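Local coordinates for WipB (Legionella pneumophila, PDB 5NNY), which is a translocated effector whose phosphatase domain, the part in this structure, acts as a serine/threonine phosphatase and which targets the host lysosomal nutrient-sensing machinery, at residues P32-K37 against I79-I84. Numbering follows the deposited sequence.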
# COMPACT_ATOMS: atom_id res chain seq x y z
N PRO A 32 12.31 -7.46 -23.38
CA PRO A 32 13.30 -8.20 -22.59
C PRO A 32 14.52 -7.37 -22.24
O PRO A 32 15.06 -7.50 -21.13
CB PRO A 32 13.65 -9.38 -23.50
CG PRO A 32 12.45 -9.58 -24.35
CD PRO A 32 11.87 -8.20 -24.57
N GLU A 33 14.99 -6.53 -23.16
CA GLU A 33 16.19 -5.76 -22.84
C GLU A 33 15.92 -4.71 -21.77
O GLU A 33 16.77 -4.46 -20.90
CB GLU A 33 16.77 -5.12 -24.11
CG GLU A 33 18.10 -4.42 -23.83
CD GLU A 33 18.91 -4.09 -25.09
OE1 GLU A 33 18.33 -4.04 -26.20
OE2 GLU A 33 20.14 -3.90 -24.96
N ASN A 34 14.72 -4.11 -21.78
CA ASN A 34 14.37 -3.13 -20.75
C ASN A 34 14.02 -3.78 -19.43
O ASN A 34 14.26 -3.20 -18.36
CB ASN A 34 13.21 -2.25 -21.21
CG ASN A 34 13.64 -1.17 -22.19
OD1 ASN A 34 14.81 -0.79 -22.23
ND2 ASN A 34 12.69 -0.66 -22.98
N TYR A 35 13.43 -4.96 -19.47
CA TYR A 35 13.28 -5.74 -18.25
C TYR A 35 14.65 -6.01 -17.62
O TYR A 35 14.82 -5.87 -16.40
CB TYR A 35 12.56 -7.04 -18.60
CG TYR A 35 12.11 -7.86 -17.43
CD1 TYR A 35 13.00 -8.65 -16.71
CD2 TYR A 35 10.77 -7.90 -17.07
CE1 TYR A 35 12.58 -9.43 -15.67
CE2 TYR A 35 10.33 -8.68 -16.02
CZ TYR A 35 11.24 -9.43 -15.32
OH TYR A 35 10.83 -10.20 -14.27
N ALA A 36 15.63 -6.40 -18.44
CA ALA A 36 16.94 -6.70 -17.89
C ALA A 36 17.58 -5.45 -17.31
O ALA A 36 18.21 -5.50 -16.25
CB ALA A 36 17.86 -7.32 -18.95
N LYS A 37 17.42 -4.31 -18.00
CA LYS A 37 17.90 -3.05 -17.45
C LYS A 37 17.23 -2.75 -16.11
O LYS A 37 17.88 -2.31 -15.16
CB LYS A 37 17.64 -1.90 -18.43
CG LYS A 37 18.64 -1.77 -19.61
CD LYS A 37 18.25 -0.60 -20.53
CE LYS A 37 19.29 -0.28 -21.61
NZ LYS A 37 19.45 -1.38 -22.61
N ILE A 79 10.50 3.42 -17.22
CA ILE A 79 9.06 3.56 -16.96
C ILE A 79 8.35 4.10 -18.20
O ILE A 79 7.24 3.67 -18.54
CB ILE A 79 8.83 4.47 -15.74
CG1 ILE A 79 9.43 3.83 -14.47
CG2 ILE A 79 7.35 4.80 -15.57
CD1 ILE A 79 8.78 2.50 -14.03
N ALA A 80 8.96 5.08 -18.87
CA ALA A 80 8.38 5.71 -20.05
C ALA A 80 8.26 4.75 -21.22
O ALA A 80 7.57 5.07 -22.20
CB ALA A 80 9.21 6.91 -20.48
N GLN A 81 8.93 3.61 -21.17
CA GLN A 81 8.84 2.58 -22.19
C GLN A 81 7.97 1.40 -21.78
O GLN A 81 7.98 0.37 -22.47
CB GLN A 81 10.24 2.10 -22.55
CG GLN A 81 11.10 3.19 -23.16
CD GLN A 81 12.49 2.70 -23.46
OE1 GLN A 81 12.69 1.96 -24.42
NE2 GLN A 81 13.47 3.10 -22.63
N ILE A 82 7.26 1.51 -20.66
CA ILE A 82 6.32 0.48 -20.22
C ILE A 82 4.95 0.85 -20.76
O ILE A 82 4.54 2.01 -20.70
CB ILE A 82 6.31 0.37 -18.68
CG1 ILE A 82 7.64 -0.24 -18.20
CG2 ILE A 82 5.13 -0.44 -18.21
CD1 ILE A 82 7.82 -0.20 -16.65
N LYS A 83 4.26 -0.13 -21.34
CA LYS A 83 2.92 0.07 -21.86
C LYS A 83 1.95 -0.82 -21.11
O LYS A 83 2.20 -2.02 -20.95
CB LYS A 83 2.83 -0.21 -23.36
CG LYS A 83 1.75 0.63 -24.03
CD LYS A 83 1.19 -0.03 -25.27
CE LYS A 83 0.03 0.80 -25.80
NZ LYS A 83 -0.75 1.40 -24.68
N ILE A 84 0.86 -0.23 -20.65
CA ILE A 84 -0.25 -1.00 -20.09
C ILE A 84 -1.04 -1.57 -21.26
O ILE A 84 -1.44 -0.82 -22.17
CB ILE A 84 -1.13 -0.13 -19.18
CG1 ILE A 84 -0.51 -0.01 -17.78
CG2 ILE A 84 -2.52 -0.71 -19.04
CD1 ILE A 84 0.87 0.65 -17.73
O HOH W 1 15.87 1.76 -22.61
O HOH W 2 9.96 -1.64 -23.41
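A type I beta turn from Ile79 to Ile82 follows helix 64-79 and leads into strand 83-84, and at this turn Gln81 meets Asn34 from the first turn of helix 32-42. The contact lies at the surface of the phosphoesterase-fold domain, beside the small antiparallel sheet of strands 28-29 and 83-84, where helix 32-42 begins near the turn that follows helix 64-79. Two primary amides suit such a place, since each offers both a donor and an acceptor to its neighbour and to solvent. Asn34 ND2 donates to Gln81 OE1 at 3.0 Å, with an N-H...O angle of 152°. The amide planes stand 83° apart, so the N-H comes down on the face of the Gln81 carbonyl, well out of its plane. Gln81 CG lies anti to its own carbonyl carbon (chi1 -63°), and the chain runs extended beyond it, carrying the amide across that of Asn34. In the turn itself, Ile82 N bonds to Ile79 O at 3.0 Å. Ile82 is buried, its hydrocarbon side chain resting on Leu19 and Leu111, whereas polar Gln81 is exposed and also bonds through NE2 to Ala77 O of the preceding helix. Two waters complete the junction. One donates to Asn34 OD1 at 2.8 Å and accepts from Gln81 NE2 at 2.7 Å, so both ends of each amide are engaged. The other accepts from Asn34 ND2 at 2.9 Å and donates to the backbone Gln81 O at 3.0 Å.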